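PDB 1Z05: transcriptional regulator, ROK family from Vibrio cholerae O1 biovar eltor, which probably binds DNA and regulates transcription of carbohydrate-metabolism genes, and carries a bound zinc ion. Local coordinates for residues I36-A41 / D419-M424; L47-G52 / L101-L106; E308-A313 / D329-A334; K360-G365 / K395-R400. All coordinates share one frame; numbering follows the deposited sequence.

Contact 1: residues I36-A41 / D419-M424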
loop_
_atom_site.group_PDB
_atom_site.type_symbol
_atom_site.label_atom_id
_atom_site.label_comp_id
_atom_site.label_asym_id
_atom_site.label_seq_id
_atom_site.Cartn_x
_atom_site.Cartn_y
_atom_site.Cartn_z
ATOM N N ILE A 36 -15.940 -4.628 -16.338
ATOM C CA ILE A 36 -17.037 -5.468 -15.865
ATOM C C ILE A 36 -16.698 -6.950 -16.054
ATOM O O ILE A 36 -16.472 -7.680 -15.078
ATOM C CB ILE A 36 -18.339 -5.126 -16.649
ATOM C CG1 ILE A 36 -18.582 -3.611 -16.646
ATOM C CG2 ILE A 36 -19.542 -5.883 -16.091
ATOM C CD1 ILE A 36 -19.108 -3.068 -17.954
ATOM N N LYS A 37 -16.654 -7.368 -17.317
ATOM C CA LYS A 37 -16.377 -8.748 -17.697
ATOM C C LYS A 37 -14.974 -9.161 -17.270
ATOM O O LYS A 37 -14.773 -10.271 -16.774
ATOM C CB LYS A 37 -16.520 -8.918 -19.214
ATOM C CG LYS A 37 -17.939 -8.749 -19.757
ATOM C CD LYS A 37 -17.960 -8.790 -21.285
ATOM C CE LYS A 37 -17.674 -10.189 -21.826
ATOM N NZ LYS A 37 -17.468 -10.177 -23.302
ATOM N N GLN A 38 -14.023 -8.246 -17.463
ATOM C CA GLN A 38 -12.606 -8.469 -17.189
ATOM C C GLN A 38 -12.361 -9.103 -15.819
ATOM O O GLN A 38 -11.761 -10.174 -15.730
ATOM C CB GLN A 38 -11.843 -7.149 -17.309
ATOM C CG GLN A 38 -10.337 -7.280 -17.342
ATOM C CD GLN A 38 -9.626 -5.938 -17.328
ATOM O OE1 GLN A 38 -8.789 -5.677 -16.460
ATOM N NE2 GLN A 38 -9.955 -5.077 -18.288
ATOM N N ILE A 39 -12.843 -8.446 -14.764
ATOM C CA ILE A 39 -12.642 -8.914 -13.389
ATOM C C ILE A 39 -13.167 -10.340 -13.155
ATOM O O ILE A 39 -12.462 -11.189 -12.602
ATOM C CB ILE A 39 -13.221 -7.895 -12.357
ATOM C CG1 ILE A 39 -12.238 -6.730 -12.154
ATOM C CG2 ILE A 39 -13.567 -8.560 -11.023
ATOM C CD1 ILE A 39 -10.766 -7.148 -11.987
ATOM N N ASN A 40 -14.387 -10.605 -13.604
ATOM C CA ASN A 40 -15.000 -11.912 -13.402
ATOM C C ASN A 40 -14.325 -13.005 -14.214
ATOM O O ASN A 40 -14.157 -14.127 -13.735
ATOM C CB ASN A 40 -16.495 -11.855 -13.696
ATOM C CG ASN A 40 -17.280 -11.205 -12.581
ATOM O OD1 ASN A 40 -16.828 -11.145 -11.436
ATOM N ND2 ASN A 40 -18.468 -10.723 -12.906
ATOM N N ALA A 41 -13.925 -12.662 -15.436
ATOM C CA ALA A 41 -13.179 -13.584 -16.284
ATOM C C ALA A 41 -11.870 -13.990 -15.616
ATOM O O ALA A 41 -11.527 -15.166 -15.604
ATOM C CB ALA A 41 -12.927 -12.972 -17.656
ATOM N N ASP A 419 -6.028 -10.970 -13.317
ATOM C CA ASP A 419 -6.783 -9.723 -13.286
ATOM C C ASP A 419 -7.789 -9.689 -14.438
ATOM O O ASP A 419 -8.702 -8.866 -14.436
ATOM C CB ASP A 419 -5.854 -8.502 -13.338
ATOM C CG ASP A 419 -5.030 -8.322 -12.062
ATOM O OD1 ASP A 419 -5.314 -8.991 -11.043
ATOM O OD2 ASP A 419 -4.086 -7.501 -12.084
ATOM N N GLY A 420 -7.613 -10.588 -15.410
ATOM C CA GLY A 420 -8.519 -10.716 -16.553
ATOM C C GLY A 420 -8.148 -9.825 -17.726
ATOM O O GLY A 420 -8.684 -9.991 -18.830
ATOM N N LEU A 421 -7.235 -8.881 -17.494
ATOM C CA LEU A 421 -6.796 -7.950 -18.539
ATOM C C LEU A 421 -6.290 -8.678 -19.793
ATOM O O LEU A 421 -6.721 -8.387 -20.912
ATOM C CB LEU A 421 -5.716 -6.996 -18.001
ATOM C CG LEU A 421 -5.350 -5.749 -18.829
ATOM C CD1 LEU A 421 -4.927 -4.593 -17.927
ATOM C CD2 LEU A 421 -4.264 -6.029 -19.869
ATOM N N LEU A 422 -5.374 -9.620 -19.594
ATOM C CA LEU A 422 -4.753 -10.318 -20.711
ATOM C C LEU A 422 -5.724 -11.298 -21.362
ATOM O O LEU A 422 -5.720 -11.443 -22.583
ATOM C CB LEU A 422 -3.465 -11.023 -20.279
ATOM C CG LEU A 422 -2.620 -11.642 -21.397
ATOM C CD1 LEU A 422 -2.369 -10.638 -22.535
ATOM C CD2 LEU A 422 -1.313 -12.165 -20.832
ATOM N N LEU A 423 -6.558 -11.947 -20.553
ATOM C CA LEU A 423 -7.615 -12.816 -21.077
ATOM C C LEU A 423 -8.478 -12.091 -22.106
ATOM O O LEU A 423 -8.747 -12.625 -23.181
ATOM C CB LEU A 423 -8.524 -13.339 -19.962
ATOM C CG LEU A 423 -7.946 -14.227 -18.869
ATOM C CD1 LEU A 423 -9.052 -14.592 -17.914
ATOM C CD2 LEU A 423 -7.301 -15.476 -19.457
ATOM N N MET A 424 -8.893 -10.870 -21.777
ATOM C CA MET A 424 -9.782 -10.131 -22.652
ATOM C C MET A 424 -9.062 -9.729 -23.934
ATOM O O MET A 424 -9.657 -9.756 -25.008
ATOM C CB MET A 424 -10.393 -8.925 -21.932
ATOM C CG MET A 424 -11.348 -9.290 -20.778
ATOM S SD MET A 424 -12.833 -10.227 -21.254
ATOM C CE MET A 424 -12.291 -11.931 -21.123
#
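A helix-to-helix junction between the two ends of the modelled chain joins helix 35-51, the first of the probable DNA-binding domain, to the start of the C-terminal helix 421-428, with Gln-38 facing Gly-420. The backbones come very near: Gln-38 CA and Gly-420 CA are 4.7 Å apart. Such closeness rests on the glycine, which has positive phi, follows helix 407-418 and serves as N-cap residue of the next helix. Its CA-H points almost straight at a carbonyl, with Gly-420 CA 3.4 Å from Gln-38 O and an angle of 174° at the hydrogen. The side chain of Gln-38 lies over the same turn. With its CG swung away from the backbone N (chi1 -168°) and the chain extended, Gln-38 CG rests 3.4 Å from Gly-420 C, and the amide runs on beside Leu-421, whose side chain points the same way; Gln-38 OE1 is 3.7 Å from Leu-421 CB. Met-424 packs on the backbone of Gln-38 and on Ala-41. Bent at both chi2 and chi3, it lays CG on the CA of Gln-38, and Met-424 CE touches Ala-41 CB at 3.7 Å. Leu-423 CD1 meets Ala-41 O at 3.4 Å, while Leu-423 also packs on Leu-77 of helix 67-79. The charged ends form salt bridges elsewhere, Lys-37 to Glu-76 and Asp-419 to Arg-255. Across the junction the chemistry is van der Waals packing and one CH...O contact, which implies that fit of shape, above all the bare alpha carbon of Gly-420, sets how near the helices can lie.

Contact 2: residues L47-G52 / L101-L106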
loop_
_atom_site.group_PDB
_atom_site.type_symbol
_atom_site.label_atom_id
_atom_site.label_comp_id
_atom_site.label_asym_id
_atom_site.label_seq_id
_atom_site.Cartn_x
_atom_site.Cartn_y
_atom_site.Cartn_z
ATOM N N LEU A 47 -9.465 -19.594 -10.652
ATOM C CA LEU A 47 -10.027 -20.806 -10.044
ATOM C C LEU A 47 -9.713 -22.065 -10.862
ATOM O O LEU A 47 -9.277 -23.081 -10.313
ATOM C CB LEU A 47 -11.539 -20.662 -9.837
ATOM C CG LEU A 47 -11.984 -19.851 -8.617
ATOM C CD1 LEU A 47 -13.494 -19.619 -8.650
ATOM C CD2 LEU A 47 -11.568 -20.522 -7.307
ATOM N N ILE A 48 -9.922 -21.982 -12.175
ATOM C CA ILE A 48 -9.629 -23.091 -13.087
ATOM C C ILE A 48 -8.132 -23.447 -13.091
ATOM O O ILE A 48 -7.759 -24.631 -13.054
ATOM C CB ILE A 48 -10.114 -22.770 -14.523
ATOM C CG1 ILE A 48 -11.630 -22.600 -14.536
ATOM C CG2 ILE A 48 -9.733 -23.881 -15.488
ATOM C CD1 ILE A 48 -12.172 -21.953 -15.786
ATOM N N ASP A 49 -7.285 -22.422 -13.116
ATOM C CA ASP A 49 -5.837 -22.616 -13.133
ATOM C C ASP A 49 -5.361 -23.335 -11.865
ATOM O O ASP A 49 -4.547 -24.266 -11.928
ATOM C CB ASP A 49 -5.127 -21.266 -13.301
ATOM C CG ASP A 49 -3.663 -21.408 -13.692
ATOM O OD1 ASP A 49 -3.303 -22.394 -14.369
ATOM O OD2 ASP A 49 -2.871 -20.520 -13.322
ATOM N N GLN A 50 -5.887 -22.912 -10.724
ATOM C CA GLN A 50 -5.438 -23.428 -9.437
ATOM C C GLN A 50 -6.186 -24.670 -8.956
ATOM O O GLN A 50 -5.654 -25.434 -8.154
ATOM C CB GLN A 50 -5.500 -22.319 -8.382
ATOM C CG GLN A 50 -4.449 -21.236 -8.592
ATOM C CD GLN A 50 -4.542 -20.086 -7.603
ATOM O OE1 GLN A 50 -5.572 -19.885 -6.951
ATOM N NE2 GLN A 50 -3.464 -19.305 -7.503
ATOM N N LYS A 51 -7.409 -24.877 -9.442
ATOM C CA LYS A 51 -8.266 -25.949 -8.918
ATOM C C LYS A 51 -8.787 -26.932 -9.969
ATOM O O LYS A 51 -9.388 -27.940 -9.610
ATOM C CB LYS A 51 -9.457 -25.362 -8.147
ATOM C CG LYS A 51 -9.126 -24.805 -6.781
ATOM C CD LYS A 51 -10.370 -24.213 -6.143
ATOM C CE LYS A 51 -10.055 -23.521 -4.823
ATOM N NZ LYS A 51 -9.153 -22.333 -4.997
ATOM N N GLY A 52 -8.573 -26.648 -11.254
ATOM C CA GLY A 52 -9.031 -27.547 -12.329
ATOM C C GLY A 52 -8.376 -28.925 -12.247
ATOM O O GLY A 52 -7.278 -29.041 -11.710
ATOM N N LEU A 101 -13.241 -28.332 -16.309
ATOM C CA LEU A 101 -12.442 -27.309 -16.979
ATOM C C LEU A 101 -11.026 -27.199 -16.424
ATOM O O LEU A 101 -10.818 -27.225 -15.207
ATOM C CB LEU A 101 -13.149 -25.949 -16.910
ATOM C CG LEU A 101 -14.469 -25.859 -17.685
ATOM C CD1 LEU A 101 -15.383 -24.815 -17.061
ATOM C CD2 LEU A 101 -14.232 -25.565 -19.153
ATOM N N GLN A 102 -10.060 -27.100 -17.340
ATOM C CA GLN A 102 -8.652 -26.891 -17.005
ATOM C C GLN A 102 -8.073 -25.824 -17.925
ATOM O O GLN A 102 -8.573 -25.602 -19.030
ATOM C CB GLN A 102 -7.830 -28.167 -17.196
ATOM C CG GLN A 102 -8.308 -29.378 -16.409
ATOM C CD GLN A 102 -7.438 -30.600 -16.681
ATOM O OE1 GLN A 102 -7.766 -31.430 -17.521
ATOM N NE2 GLN A 102 -6.316 -30.694 -15.987
ATOM N N THR A 103 -7.008 -25.172 -17.479
ATOM C CA THR A 103 -6.335 -24.214 -18.345
ATOM C C THR A 103 -5.659 -24.977 -19.487
ATOM O O THR A 103 -5.143 -26.090 -19.299
ATOM C CB THR A 103 -5.302 -23.360 -17.586
ATOM O OG1 THR A 103 -4.432 -24.217 -16.849
ATOM C CG2 THR A 103 -6.005 -22.434 -16.624
ATOM N N ASN A 104 -5.691 -24.368 -20.667
ATOM C CA ASN A 104 -5.132 -24.938 -21.873
ATOM C C ASN A 104 -3.875 -24.156 -22.259
ATOM O O ASN A 104 -3.875 -23.419 -23.244
ATOM C CB ASN A 104 -6.182 -24.889 -22.991
ATOM C CG ASN A 104 -5.754 -25.635 -24.243
ATOM O OD1 ASN A 104 -4.884 -26.511 -24.206
ATOM N ND2 ASN A 104 -6.381 -25.299 -25.360
ATOM N N ASN A 105 -2.817 -24.313 -21.464
ATOM C CA ASN A 105 -1.577 -23.538 -21.621
ATOM C C ASN A 105 -0.728 -23.901 -22.827
ATOM O O ASN A 105 0.013 -23.060 -23.336
ATOM C CB ASN A 105 -0.705 -23.637 -20.357
ATOM C CG ASN A 105 -1.183 -22.721 -19.229
ATOM O OD1 ASN A 105 -2.064 -21.888 -19.416
ATOM N ND2 ASN A 105 -0.590 -22.878 -18.055
ATOM N N LEU A 106 -0.814 -25.157 -23.262
ATOM C CA LEU A 106 0.059 -25.668 -24.309
ATOM C C LEU A 106 -0.243 -24.992 -25.644
ATOM O O LEU A 106 -1.379 -25.030 -26.126
ATOM C CB LEU A 106 -0.054 -27.199 -24.418
ATOM C CG LEU A 106 1.106 -27.942 -25.080
ATOM C CD1 LEU A 106 2.416 -27.773 -24.297
ATOM C CD2 LEU A 106 0.781 -29.427 -25.251
HETATM O O HOH W 1 -6.337 -26.065 -14.651
HETATM O O HOH W 2 -3.284 -25.413 -14.313
HETATM O O HOH W 3 -0.717 -22.704 -15.214
HETATM O O HOH W 4 -5.223 -28.925 -14.382
#
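Van der Waals packing of Ile-48 on the backbone of strand 101-103 forms the buried side of this helix-on-strand crossing, in which the two axes run at 90° and approach to 6.7 Å. Ile-48 uses one methyl: its CG2, turned away from the backbone N, sits 3.5 Å from Leu-101 O and equally near Gln-102 C, and meets Leu-101 CB at 4.2 Å. Gly-52, just past the helix end, rests its CA 3.4 Å from Leu-101 O. The side chains of Asp-49 and Thr-103 cross obliquely, Thr-103 CG2 lying 3.5 Å from Asp-49 CA.

Water-mediated bonds make up the polar part. One water donates to Ile-48 O and accepts from Thr-103 N, and a second donates to Asp-49 O and is hydrogen-bonded to Thr-103 OG1. Two more bridges are weak at one end: from Asp-49 OD1 to Asn-105 ND2, and from Gly-52 O to Gln-102 NE2. Three of the four thus serve carbonyls of the last helical turn and of Gly-52, the other the carboxylate of Asp-49.

Charge is handled outside the pair: Asp-49 OD2 has a salt bridge to Lys-414 and a hydrogen bond with Tyr-418 OH.

Helices 35-51, 56-63 and 67-79 followed by antiparallel strands 83-86 and 99-103 have the order of a winged helix-turn-helix domain, consistent with the inferred DNA binding, and this contact packs its first helix on its second strand. Ile-48 and Leu-101 share Ile-83 of strand 83-86, with Leu-59 of helix 56-63 against Ile-48 and helix 67-79 against Leu-101.

Contact 3: residues E308-A313 / D329-A334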
loop_
_atom_site.group_PDB
_atom_site.type_symbol
_atom_site.label_atom_id
_atom_site.label_comp_id
_atom_site.label_asym_id
_atom_site.label_seq_id
_atom_site.Cartn_x
_atom_site.Cartn_y
_atom_site.Cartn_z
ATOM N N GLU A 308 44.720 -4.781 8.458
ATOM C CA GLU A 308 43.964 -5.875 9.072
ATOM C C GLU A 308 44.188 -7.176 8.305
ATOM O O GLU A 308 44.061 -7.193 7.084
ATOM C CB GLU A 308 42.468 -5.546 9.160
ATOM C CG GLU A 308 42.161 -4.429 10.152
ATOM C CD GLU A 308 40.674 -4.271 10.425
ATOM O OE1 GLU A 308 40.011 -5.276 10.783
ATOM O OE2 GLU A 308 40.177 -3.131 10.306
ATOM N N PRO A 309 44.519 -8.274 9.023
ATOM C CA PRO A 309 44.851 -9.524 8.339
ATOM C C PRO A 309 43.637 -10.195 7.697
ATOM O O PRO A 309 42.522 -10.126 8.231
ATOM C CB PRO A 309 45.441 -10.393 9.455
ATOM C CG PRO A 309 44.849 -9.870 10.697
ATOM C CD PRO A 309 44.592 -8.409 10.489
ATOM N N SER A 310 43.854 -10.821 6.544
ATOM C CA SER A 310 42.778 -11.490 5.820
ATOM C C SER A 310 43.352 -12.354 4.726
ATOM O O SER A 310 44.422 -12.055 4.188
ATOM C CB SER A 310 41.816 -10.470 5.192
ATOM O OG SER A 310 40.786 -11.108 4.447
ATOM N N CYS A 311 42.619 -13.408 4.381
ATOM C CA CYS A 311 42.940 -14.243 3.233
ATOM C C CYS A 311 42.689 -13.500 1.910
ATOM O O CYS A 311 43.115 -13.952 0.850
ATOM C CB CYS A 311 42.133 -15.544 3.280
ATOM S SG CYS A 311 40.343 -15.357 3.067
ATOM N N LEU A 312 41.987 -12.368 1.986
ATOM C CA LEU A 312 41.732 -11.518 0.828
ATOM C C LEU A 312 42.841 -10.490 0.565
ATOM O O LEU A 312 42.792 -9.778 -0.438
ATOM C CB LEU A 312 40.385 -10.790 0.987
ATOM C CG LEU A 312 39.090 -11.613 1.023
ATOM C CD1 LEU A 312 37.924 -10.797 1.575
ATOM C CD2 LEU A 312 38.739 -12.186 -0.352
ATOM N N ALA A 313 43.827 -10.418 1.457
ATOM C CA ALA A 313 44.858 -9.370 1.426
ATOM C C ALA A 313 45.844 -9.450 0.252
ATOM O O ALA A 313 46.647 -8.528 0.050
ATOM C CB ALA A 313 45.618 -9.329 2.753
ATOM N N ASP A 329 33.876 -19.351 4.473
ATOM C CA ASP A 329 35.014 -20.227 4.766
ATOM C C ASP A 329 35.778 -19.824 6.038
ATOM O O ASP A 329 36.833 -20.383 6.345
ATOM C CB ASP A 329 35.963 -20.286 3.567
ATOM C CG ASP A 329 36.411 -21.708 3.237
ATOM O OD1 ASP A 329 37.108 -22.336 4.068
ATOM O OD2 ASP A 329 36.069 -22.194 2.134
ATOM N N GLY A 330 35.247 -18.841 6.764
ATOM C CA GLY A 330 35.741 -18.511 8.099
ATOM C C GLY A 330 36.758 -17.390 8.246
ATOM O O GLY A 330 37.377 -17.261 9.308
ATOM N N ASP A 331 36.945 -16.581 7.204
ATOM C CA ASP A 331 37.888 -15.457 7.291
ATOM C C ASP A 331 37.334 -14.401 8.246
ATOM O O ASP A 331 36.277 -13.837 7.981
ATOM C CB ASP A 331 38.170 -14.837 5.914
ATOM C CG ASP A 331 39.159 -13.687 5.992
ATOM O OD1 ASP A 331 40.324 -13.921 6.383
ATOM O OD2 ASP A 331 38.764 -12.542 5.677
ATOM N N PRO A 332 38.032 -14.153 9.371
ATOM C CA PRO A 332 37.541 -13.225 10.398
ATOM C C PRO A 332 37.147 -11.846 9.865
ATOM O O PRO A 332 36.091 -11.328 10.235
ATOM C CB PRO A 332 38.727 -13.113 11.358
ATOM C CG PRO A 332 39.420 -14.433 11.228
ATOM C CD PRO A 332 39.314 -14.776 9.771
ATOM N N LEU A 333 37.977 -11.263 9.007
ATOM C CA LEU A 333 37.662 -9.955 8.414
ATOM C C LEU A 333 36.376 -9.966 7.571
ATOM O O LEU A 333 35.505 -9.123 7.759
ATOM C CB LEU A 333 38.847 -9.396 7.614
ATOM C CG LEU A 333 38.615 -8.039 6.914
ATOM C CD1 LEU A 333 38.277 -6.978 7.930
ATOM C CD2 LEU A 333 39.836 -7.616 6.106
ATOM N N ALA A 334 36.261 -10.929 6.660
ATOM C CA ALA A 334 35.080 -11.059 5.808
ATOM C C ALA A 334 33.827 -11.353 6.630
ATOM O O ALA A 334 32.765 -10.792 6.374
ATOM C CB ALA A 334 35.305 -12.140 4.759
HETATM O O HOH W 5 40.742 -12.140 8.478
#
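Asp-331, the N-cap of helix 332-356, reaches across to Ser-310 and Cys-311, and its carboxylate is the close-knit part of this contact. Chi1 of -179° sends the carboxylate away from its own backbone N and toward the loop. Asp-331 OD2 takes two bonds from opposite faces of the carboxylate plane: Ser-310 OG donates at 2.8 Å on the syn side, and Ala-334 N gives the capping bond at 3.1 Å. The other oxygen, Asp-331 OD1, accepts from Cys-311 N at 3.1 Å; this bond is nearly straight at hydrogen (169°) but comes from well above the plane. Gripped at both oxygens, the group has its rotation fixed, and the helix start would be expected to favour its negative charge. Ser-310 in turn is held by an ST turn, its OG accepting from Leu-312 N at 3.0 Å. The sulfur of Cys-311 lies over a face of the carboxylate, Cys-311 SG 3.6 Å from Asp-331 CG. A water bonded to Pro-309 O, Asp-331 OD1 and Leu-333 N joins loop and helix, and the buried Leu-333 packs its CD2 3.6 Å from Ser-310 CB.

The outer side is looser. Pro-309 meets Leu-333 CB with its carbonyl O alone, and Glu-308 crosses the leucine at about a right angle, OE1 3.7 Å from Leu-333 CD1 and its charge paired with Arg-303. On the helix side, Leu-312 and Leu-333 both rest on Ile-304 of helix 293-305, whereas Asp-331 and Ala-334 pack on Ala-326 of helix 320-328, which ends in a Schellman motif with Gly-330 as its C' residue.

Contact 4: residues K360-G365 / K395-R400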
loop_
_atom_site.group_PDB
_atom_site.type_symbol
_atom_site.label_atom_id
_atom_site.label_comp_id
_atom_site.label_asym_id
_atom_site.label_seq_id
_atom_site.Cartn_x
_atom_site.Cartn_y
_atom_site.Cartn_z
ATOM N N LYS A 360 6.242 -12.368 6.442
ATOM C CA LYS A 360 7.450 -13.036 5.953
ATOM C C LYS A 360 8.446 -12.064 5.343
ATOM O O LYS A 360 8.058 -11.101 4.678
ATOM C CB LYS A 360 7.076 -14.116 4.928
ATOM C CG LYS A 360 8.059 -15.267 4.846
ATOM C CD LYS A 360 7.469 -16.374 3.999
ATOM C CE LYS A 360 8.400 -17.556 3.911
ATOM N NZ LYS A 360 7.851 -18.560 2.971
ATOM N N ILE A 361 9.732 -12.332 5.572
ATOM C CA ILE A 361 10.816 -11.535 5.002
ATOM C C ILE A 361 11.658 -12.417 4.093
ATOM O O ILE A 361 12.146 -13.464 4.526
ATOM C CB ILE A 361 11.749 -10.913 6.095
ATOM C CG1 ILE A 361 10.950 -10.125 7.141
ATOM C CG2 ILE A 361 12.853 -10.052 5.442
ATOM C CD1 ILE A 361 10.127 -8.974 6.588
ATOM N N LEU A 362 11.828 -11.992 2.843
ATOM C CA LEU A 362 12.748 -12.678 1.933
ATOM C C LEU A 362 13.944 -11.796 1.621
ATOM O O LEU A 362 13.808 -10.582 1.459
ATOM C CB LEU A 362 12.075 -13.074 0.614
ATOM C CG LEU A 362 10.719 -13.776 0.548
ATOM C CD1 LEU A 362 10.488 -14.307 -0.859
ATOM C CD2 LEU A 362 10.614 -14.901 1.531
ATOM N N ILE A 363 15.104 -12.433 1.515
ATOM C CA ILE A 363 16.349 -11.768 1.173
ATOM C C ILE A 363 16.808 -12.250 -0.208
ATOM O O ILE A 363 16.883 -13.447 -0.466
ATOM C CB ILE A 363 17.442 -12.053 2.252
ATOM C CG1 ILE A 363 16.931 -11.672 3.663
ATOM C CG2 ILE A 363 18.747 -11.345 1.915
ATOM C CD1 ILE A 363 16.723 -10.150 3.880
ATOM N N GLY A 364 17.093 -11.311 -1.093
ATOM C CA GLY A 364 17.588 -11.643 -2.417
ATOM C C GLY A 364 18.879 -10.921 -2.746
ATOM O O GLY A 364 19.044 -9.737 -2.422
ATOM N N GLY A 365 19.782 -11.628 -3.415
ATOM C CA GLY A 365 21.052 -11.048 -3.846
ATOM C C GLY A 365 22.194 -12.025 -3.658
ATOM O O GLY A 365 22.032 -13.049 -2.989
ATOM N N LYS A 395 9.644 -15.528 9.681
ATOM C CA LYS A 395 10.675 -16.263 8.958
ATOM C C LYS A 395 11.518 -15.315 8.134
ATOM O O LYS A 395 10.977 -14.438 7.443
ATOM C CB LYS A 395 10.062 -17.340 8.052
ATOM C CG LYS A 395 10.225 -18.765 8.564
ATOM C CD LYS A 395 9.424 -19.015 9.839
ATOM C CE LYS A 395 9.368 -20.500 10.184
ATOM N NZ LYS A 395 8.476 -21.247 9.245
ATOM N N LEU A 396 12.836 -15.483 8.243
ATOM C CA LEU A 396 13.795 -14.813 7.364
ATOM C C LEU A 396 14.338 -15.843 6.380
ATOM O O LEU A 396 15.074 -16.743 6.776
ATOM C CB LEU A 396 14.938 -14.216 8.182
ATOM C CG LEU A 396 15.866 -13.208 7.508
ATOM C CD1 LEU A 396 15.169 -11.874 7.363
ATOM C CD2 LEU A 396 17.133 -13.030 8.311
ATOM N N VAL A 397 13.963 -15.739 5.107
ATOM C CA VAL A 397 14.368 -16.769 4.143
ATOM C C VAL A 397 14.944 -16.229 2.835
ATOM O O VAL A 397 14.653 -15.096 2.419
ATOM C CB VAL A 397 13.244 -17.837 3.870
ATOM C CG1 VAL A 397 12.609 -18.346 5.168
ATOM C CG2 VAL A 397 12.185 -17.317 2.948
ATOM N N GLU A 398 15.765 -17.058 2.195
ATOM C CA GLU A 398 16.313 -16.759 0.878
ATOM C C GLU A 398 15.223 -16.783 -0.207
ATOM O O GLU A 398 14.345 -17.653 -0.208
ATOM C CB GLU A 398 17.431 -17.757 0.533
ATOM C CG GLU A 398 18.201 -17.398 -0.726
ATOM C CD GLU A 398 19.300 -18.403 -1.089
ATOM O OE1 GLU A 398 19.665 -19.240 -0.235
ATOM O OE2 GLU A 398 19.802 -18.341 -2.240
ATOM N N SER A 399 15.299 -15.827 -1.132
ATOM C CA SER A 399 14.402 -15.777 -2.279
ATOM C C SER A 399 14.654 -16.980 -3.180
ATOM O O SER A 399 15.781 -17.455 -3.275
ATOM C CB SER A 399 14.630 -14.484 -3.072
ATOM O OG SER A 399 15.879 -14.526 -3.754
ATOM N N ARG A 400 13.605 -17.463 -3.841
ATOM C CA ARG A 400 13.731 -18.533 -4.834
ATOM C C ARG A 400 14.523 -18.077 -6.074
ATOM O O ARG A 400 15.360 -18.828 -6.599
ATOM C CB ARG A 400 12.330 -19.043 -5.231
ATOM C CG ARG A 400 12.263 -19.982 -6.438
ATOM C CD ARG A 400 12.980 -21.282 -6.208
ATOM N NE ARG A 400 12.916 -22.176 -7.370
ATOM C CZ ARG A 400 13.807 -22.204 -8.362
ATOM N NH1 ARG A 400 14.847 -21.376 -8.367
ATOM N NH2 ARG A 400 13.652 -23.062 -9.362
HETATM O O HOH W 6 18.978 -14.571 -3.974
#
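Leu-362 and Val-397 are paired on adjacent parallel strands, their side chains on the same face, and the leucine can be followed outward. Its CB stands 3.7 Å from Val-397 O; beyond CG, one branch, CD2, meets Val-397 CG2 at 3.2 Å, unusually short for two carbons and perhaps partly coordinate error, while CD1 turns toward Ser-399 CA. The two side chains run side by side: with CG1 of the valine beside its backbone N (chi1 -47°), CG2 falls between that N and the carbonyl carbon, directed to the leucine. Lys-360 CE crosses the same methyl, its ammonium going on to Asp-233 and His-230.

On the face with Ile-361 and Ile-363, Leu-396 CD1 lies beside both, 3.5 Å from Ile-361 CG2 and 4.1 Å from Ile-363 CG1. Tyr-375 of helix 371-385 covers Leu-396 and Ile-363 there.

Backbone bonds alternate from strand to strand: Ile-361 N to Lys-395 O, Val-397 N to Ile-361 O, Ile-363 N to Val-397 O at 2.8 Å, and Ser-399 N to Ile-363 O. The first is nearly linear at the carbonyl, the last comes from 35° above its plane, as the second strand is ending. With strand 237-242 on the other edge of 360-364, this is the parallel end of a mixed five-stranded sheet in order 3-2-1-4-5, typical of the actin-like ASKHA fold to which ROK proteins belong.

How the contacts relate
Contacts 1 and 2 share helix 35-51 and lie close, with centres 15 Å apart, whereas contact 3 sits across the molecule, about 56 Å from contact 1 between centres. Contact 4 falls in between, 32 Å from contact 1 and 26 Å from contact 3, again between centres. Contact 1 spans most of the chain and encloses the other three in sequence; the first and last modelled helices meet there, about 7 Å between nearest atoms from contact 2. Contacts 3 and 4 are connected by helix 332-356, which leads directly into strand 360-364. None of the four belongs to the zinc site of His-269, Cys-279, Cys-281 and Cys-286.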